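Local coordinates for protein ubiquitin-conjugating enzyme E2 U (Homo sapiens, PDB 1YRV) that catalyses the covalent attachment of ubiquitin to other proteins as an E2 enzyme, the chain here being its UBC catalytic core, at residues A[63-68]-A[134-139]; A[94-99]-A[143-148]. All coordinates share one frame; numbering follows the deposited sequence.

Interaction 1 of 2, residues A[63-68]-A[134-139]; sequences QNSVWQ and MLSNPV
Trp67 lays the six-membered half of its indole against the end of helix 124-135 and the chain that leaves it. The carbonyl oxygen of Leu135 stands over one face, displaced toward the rim, with Leu135 O 3.9 Å from Trp67 CE3. Farther along, CG and CD of Pro138 reach the outer ring atoms obliquely, Pro138 CG lying 3.2 Å from Trp67 CH2. CG of the tryptophan lies anti to the carbonyl carbon (chi1 -70°), and this sends the indole toward 135-138. A wide aromatic suits this place because the broad indole can meet the carbonyl at the helix end and the rigid proline ring at once. Beside it, Ser65 brings CB to 3.6 Å from Ser136 O; both serines are small enough to let the backbones approach, and their hydroxyls bond elsewhere, Ser65 OG to Leu62 O and Ser136 OG to Gln132 O and Leu62 N. Water 1 bridges the segments, accepting from Val66 N (2.7 Å) and donating to Ser136 O. The contact thus joins the loop between strands 54-60 and 71-77 to the end of helix 124-135, with Phe72 of strand 71-77 and Leu163 of helix 156-166 also against Trp67.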
loop_
_atom_site.group_PDB
_atom_site.type_symbol
_atom_site.label_atom_id
_atom_site.label_comp_id
_atom_site.label_asym_id
_atom_site.label_seq_id
_atom_site.Cartn_x
_atom_site.Cartn_y
_atom_site.Cartn_z
ATOM N N GLN A 63 -11.498 7.320 6.702
ATOM C CA GLN A 63 -12.502 7.895 7.587
ATOM C C GLN A 63 -13.755 7.068 7.644
ATOM O O GLN A 63 -14.247 6.585 6.623
ATOM C CB GLN A 63 -12.854 9.318 7.154
ATOM C CG GLN A 63 -11.783 10.296 7.527
ATOM C CD GLN A 63 -11.184 9.943 8.878
ATOM O OE1 GLN A 63 -10.387 9.004 8.983
ATOM N NE2 GLN A 63 -11.590 10.664 9.926
ATOM N N ASN A 64 -14.269 6.924 8.856
ATOM C CA ASN A 64 -15.483 6.172 9.093
ATOM C C ASN A 64 -15.283 4.707 8.680
ATOM O O ASN A 64 -16.179 4.052 8.151
ATOM C CB ASN A 64 -16.673 6.817 8.338
ATOM C CG ASN A 64 -16.918 8.287 8.736
ATOM O OD1 ASN A 64 -16.496 9.211 8.034
ATOM N ND2 ASN A 64 -17.593 8.496 9.869
ATOM N N SER A 65 -14.084 4.199 8.921
ATOM C CA SER A 65 -13.777 2.818 8.597
ATOM C C SER A 65 -13.243 2.168 9.873
ATOM O O SER A 65 -12.834 2.849 10.831
ATOM C CB SER A 65 -12.707 2.736 7.485
ATOM O OG SER A 65 -11.446 3.201 7.946
ATOM N N VAL A 66 -13.240 0.845 9.869
ATOM C CA VAL A 66 -12.738 0.103 11.002
ATOM C C VAL A 66 -11.344 0.554 11.448
ATOM O O VAL A 66 -11.021 0.503 12.643
ATOM C CB VAL A 66 -12.692 -1.374 10.694
ATOM C CG1 VAL A 66 -12.393 -2.131 11.957
ATOM C CG2 VAL A 66 -14.017 -1.809 10.099
ATOM N N TRP A 67 -10.530 1.017 10.500
ATOM C CA TRP A 67 -9.174 1.461 10.807
ATOM C C TRP A 67 -9.048 2.936 11.112
ATOM O O TRP A 67 -7.948 3.483 11.026
ATOM C CB TRP A 67 -8.218 1.124 9.662
ATOM C CG TRP A 67 -7.974 -0.335 9.535
ATOM C CD1 TRP A 67 -6.899 -1.057 10.008
ATOM C CD2 TRP A 67 -8.859 -1.275 8.942
ATOM N NE1 TRP A 67 -7.082 -2.392 9.739
ATOM C CE2 TRP A 67 -8.272 -2.549 9.087
ATOM C CE3 TRP A 67 -10.103 -1.163 8.296
ATOM C CZ2 TRP A 67 -8.882 -3.702 8.617
ATOM C CZ3 TRP A 67 -10.717 -2.323 7.825
ATOM C CH2 TRP A 67 -10.097 -3.577 7.991
ATOM N N GLN A 68 -10.154 3.580 11.465
ATOM C CA GLN A 68 -10.106 4.996 11.796
ATOM C C GLN A 68 -9.172 5.217 12.974
ATOM O O GLN A 68 -9.343 4.623 14.035
ATOM C CB GLN A 68 -11.505 5.523 12.120
ATOM C CG GLN A 68 -12.260 6.025 10.898
ATOM C CD GLN A 68 -13.102 7.254 11.191
ATOM O OE1 GLN A 68 -14.131 7.174 11.856
ATOM N NE2 GLN A 68 -12.656 8.400 10.703
ATOM N N MET A 134 -8.762 0.939 -0.284
ATOM C CA MET A 134 -8.888 -0.498 -0.322
ATOM C C MET A 134 -8.541 -1.134 1.008
ATOM O O MET A 134 -9.295 -1.939 1.513
ATOM C CB MET A 134 -7.996 -1.076 -1.435
ATOM C CG MET A 134 -8.232 -0.483 -2.843
ATOM S SD MET A 134 -7.604 -1.503 -4.297
ATOM C CE MET A 134 -8.177 -0.387 -5.753
ATOM N N LEU A 135 -7.410 -0.768 1.588
ATOM C CA LEU A 135 -7.035 -1.384 2.850
ATOM C C LEU A 135 -8.003 -1.022 4.003
ATOM O O LEU A 135 -8.009 -1.676 5.067
ATOM C CB LEU A 135 -5.587 -1.027 3.208
ATOM C CG LEU A 135 -4.537 -1.839 2.433
ATOM C CD1 LEU A 135 -3.201 -1.104 2.415
ATOM C CD2 LEU A 135 -4.374 -3.243 3.033
ATOM N N SER A 136 -8.835 -0.007 3.787
ATOM C CA SER A 136 -9.815 0.386 4.794
ATOM C C SER A 136 -11.188 -0.209 4.492
ATOM O O SER A 136 -12.146 0.068 5.202
ATOM C CB SER A 136 -9.932 1.902 4.856
ATOM O OG SER A 136 -8.692 2.457 5.203
ATOM N N ASN A 137 -11.270 -1.022 3.446
ATOM C CA ASN A 137 -12.516 -1.636 3.040
ATOM C C ASN A 137 -12.261 -3.011 2.499
ATOM O O ASN A 137 -12.249 -3.225 1.294
ATOM C CB ASN A 137 -13.211 -0.796 1.971
ATOM C CG ASN A 137 -13.576 0.580 2.478
ATOM O OD1 ASN A 137 -14.333 0.714 3.446
ATOM N ND2 ASN A 137 -13.020 1.613 1.854
ATOM N N PRO A 138 -12.037 -3.969 3.394
ATOM C CA PRO A 138 -11.778 -5.365 3.046
ATOM C C PRO A 138 -12.816 -6.010 2.104
ATOM O O PRO A 138 -13.995 -5.641 2.069
ATOM C CB PRO A 138 -11.737 -6.038 4.415
ATOM C CG PRO A 138 -11.149 -4.971 5.285
ATOM C CD PRO A 138 -11.918 -3.759 4.851
ATOM N N VAL A 139 -12.340 -6.985 1.343
ATOM C CA VAL A 139 -13.164 -7.730 0.409
ATOM C C VAL A 139 -13.504 -9.006 1.158
ATOM O O VAL A 139 -12.795 -10.016 1.040
ATOM C CB VAL A 139 -12.360 -8.108 -0.866
ATOM C CG1 VAL A 139 -13.234 -8.876 -1.845
ATOM C CG2 VAL A 139 -11.785 -6.862 -1.508
HETATM O O HOH W 1 -14.056 0.026 7.462
#

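Interaction 2 of 2, residues A[94-99]-A[143-148]; sequences IPFHPN and PVNLEA
The ring of Phe96 lies flat over Ala148, whose CB sits 3.8 Å from the ring centroid and only 7° off the normal, a CH-pi contact centred on the face. Phe96 CG is anti to the backbone N (chi1 -173°), which carries the ring out over the first turn of the helix, where CZ comes to 3.4 Å from Ala148 CA. The small methyl of Ala148 fits between the ring of Phe96 and Pro98, whose CD packs 4.0 Å from Ala148 CB. Asn145 crosses Phe96 at about a right angle, with its amide plane turned 86° from the ring. Its OD1 accepts from Ala148 N at 2.8 Å, the donor lying above the carbonyl plane, so Asn145 is the N-cap of helix 146-153, and ND2 is left to donate to water 2, which also accepts from His97 N and donates to Pro95 O.

The run His97-Pro98-Asn99 matches the His-Pro-Asn motif of the E2 fold, upstream of Cys108, the predicted thioester-forming residue. Within it, His97 ND1 accepts from Asn99 N in the plane of the imidazole, and NE2 bonds Leu135 O; histidine thus uses both nitrogens to hold its ring. Asn99 OD1 takes the N-H of Val139, while its ND2 reaches Val144 N through water 3, weakly on the valine side. Pro98 offers its carbonyl to the start of the helix: Pro98 O receives Asn145 N at 3.1 Å in a nearly straight bond and Val144 N in a weak, bent one. Pro143 CB touches the same oxygen at 3.2 Å, and Val144 CG1 lies 3.5 Å from Asn99 C.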
loop_
_atom_site.group_PDB
_atom_site.type_symbol
_atom_site.label_atom_id
_atom_site.label_comp_id
_atom_site.label_asym_id
_atom_site.label_seq_id
_atom_site.Cartn_x
_atom_site.Cartn_y
_atom_site.Cartn_z
ATOM N N ILE A 94 3.206 -7.823 9.751
ATOM C CA ILE A 94 1.991 -8.517 9.356
ATOM C C ILE A 94 0.861 -8.099 10.274
ATOM O O ILE A 94 0.950 -8.273 11.487
ATOM C CB ILE A 94 2.173 -10.032 9.433
ATOM C CG1 ILE A 94 3.203 -10.474 8.386
ATOM C CG2 ILE A 94 0.839 -10.727 9.232
ATOM C CD1 ILE A 94 3.557 -11.943 8.461
ATOM N N PRO A 95 -0.208 -7.510 9.699
ATOM C CA PRO A 95 -1.387 -7.041 10.431
ATOM C C PRO A 95 -2.492 -8.088 10.448
ATOM O O PRO A 95 -2.467 -9.030 9.662
ATOM C CB PRO A 95 -1.786 -5.816 9.637
ATOM C CG PRO A 95 -1.579 -6.315 8.224
ATOM C CD PRO A 95 -0.258 -7.058 8.292
ATOM N N PHE A 96 -3.446 -7.926 11.360
ATOM C CA PHE A 96 -4.588 -8.833 11.462
ATOM C C PHE A 96 -5.603 -8.188 10.512
ATOM O O PHE A 96 -6.380 -7.317 10.903
ATOM C CB PHE A 96 -5.132 -8.850 12.889
ATOM C CG PHE A 96 -6.195 -9.882 13.107
ATOM C CD1 PHE A 96 -7.462 -9.520 13.551
ATOM C CD2 PHE A 96 -5.914 -11.227 12.916
ATOM C CE1 PHE A 96 -8.434 -10.495 13.813
ATOM C CE2 PHE A 96 -6.883 -12.208 13.176
ATOM C CZ PHE A 96 -8.133 -11.843 13.622
ATOM N N HIS A 97 -5.587 -8.616 9.255
ATOM C CA HIS A 97 -6.416 -7.996 8.235
ATOM C C HIS A 97 -6.936 -9.055 7.290
ATOM O O HIS A 97 -6.222 -9.962 6.914
ATOM C CB HIS A 97 -5.550 -6.949 7.507
ATOM C CG HIS A 97 -6.311 -6.075 6.560
ATOM N ND1 HIS A 97 -6.970 -6.587 5.462
ATOM C CD2 HIS A 97 -6.555 -4.749 6.573
ATOM C CE1 HIS A 97 -7.602 -5.606 4.845
ATOM N NE2 HIS A 97 -7.370 -4.480 5.492
ATOM N N PRO A 98 -8.205 -8.960 6.904
ATOM C CA PRO A 98 -8.848 -9.917 6.001
ATOM C C PRO A 98 -8.167 -10.118 4.640
ATOM O O PRO A 98 -8.213 -11.214 4.086
ATOM C CB PRO A 98 -10.258 -9.350 5.839
ATOM C CG PRO A 98 -10.466 -8.577 7.116
ATOM C CD PRO A 98 -9.143 -7.896 7.287
ATOM N N ASN A 99 -7.537 -9.079 4.098
ATOM C CA ASN A 99 -6.926 -9.214 2.788
ATOM C C ASN A 99 -5.407 -9.212 2.755
ATOM O O ASN A 99 -4.815 -9.274 1.678
ATOM C CB ASN A 99 -7.470 -8.127 1.866
ATOM C CG ASN A 99 -8.986 -8.085 1.858
ATOM O OD1 ASN A 99 -9.581 -7.028 2.016
ATOM N ND2 ASN A 99 -9.615 -9.237 1.696
ATOM N N PRO A 143 -11.536 -13.737 1.594
ATOM C CA PRO A 143 -10.364 -13.277 2.328
ATOM C C PRO A 143 -9.260 -14.281 2.480
ATOM O O PRO A 143 -9.500 -15.482 2.526
ATOM C CB PRO A 143 -10.952 -12.883 3.667
ATOM C CG PRO A 143 -11.953 -13.974 3.874
ATOM C CD PRO A 143 -12.636 -14.044 2.526
ATOM N N VAL A 144 -8.042 -13.760 2.560
ATOM C CA VAL A 144 -6.864 -14.578 2.742
ATOM C C VAL A 144 -6.746 -14.866 4.247
ATOM O O VAL A 144 -6.235 -15.913 4.656
ATOM C CB VAL A 144 -5.610 -13.837 2.194
ATOM C CG1 VAL A 144 -5.265 -12.666 3.067
ATOM C CG2 VAL A 144 -4.448 -14.789 2.065
ATOM N N ASN A 145 -7.236 -13.941 5.070
ATOM C CA ASN A 145 -7.208 -14.120 6.519
ATOM C C ASN A 145 -8.656 -14.313 7.002
ATOM O O ASN A 145 -9.402 -13.355 7.235
ATOM C CB ASN A 145 -6.555 -12.919 7.211
ATOM C CG ASN A 145 -6.439 -13.110 8.714
ATOM O OD1 ASN A 145 -7.323 -13.678 9.331
ATOM N ND2 ASN A 145 -5.354 -12.639 9.304
ATOM N N LEU A 146 -9.018 -15.581 7.150
ATOM C CA LEU A 146 -10.345 -16.029 7.569
ATOM C C LEU A 146 -10.806 -15.557 8.941
ATOM O O LEU A 146 -11.924 -15.067 9.088
ATOM C CB LEU A 146 -10.383 -17.554 7.549
ATOM C CG LEU A 146 -10.058 -18.230 6.216
ATOM C CD1 LEU A 146 -10.077 -19.746 6.415
ATOM C CD2 LEU A 146 -11.095 -17.821 5.166
ATOM N N GLU A 147 -9.957 -15.739 9.948
ATOM C CA GLU A 147 -10.305 -15.326 11.295
ATOM C C GLU A 147 -10.547 -13.839 11.374
ATOM O O GLU A 147 -11.469 -13.395 12.045
ATOM C CB GLU A 147 -9.212 -15.715 12.286
ATOM C CG GLU A 147 -9.129 -17.203 12.507
ATOM C CD GLU A 147 -8.595 -17.928 11.301
ATOM O OE1 GLU A 147 -7.382 -17.810 11.020
ATOM O OE2 GLU A 147 -9.399 -18.601 10.624
ATOM N N ALA A 148 -9.717 -13.070 10.685
ATOM C CA ALA A 148 -9.856 -11.625 10.697
ATOM C C ALA A 148 -11.202 -11.223 10.107
ATOM O O ALA A 148 -11.933 -10.408 10.679
ATOM C CB ALA A 148 -8.689 -10.959 9.897
HETATM O O HOH W 2 -3.533 -10.675 8.029
HETATM O O HOH W 3 -7.938 -11.577 0.350
#

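Overall arrangement
From the N terminus, the chain passes strand 54-60 and enters the 63-68 loop, then strands 71-77 and 88-91, and reaches 94-99 before helix 110-113. After helix 124-135 it returns to 63-68 through 134-139, closing the loop of interaction 1; a few residues later 143-148 comes back to 94-99 and closes interaction 2. The two loops therefore cross, each contact having one segment inside the span of the other. They also touch: His97 and Asn99 reach segment 134-139, while Trp67 packs on His97. Together they tie the loop between strands 54-60 and 71-77, and the chain leaving strand 88-91, to the end of helix 124-135 and the start of helix 146-153.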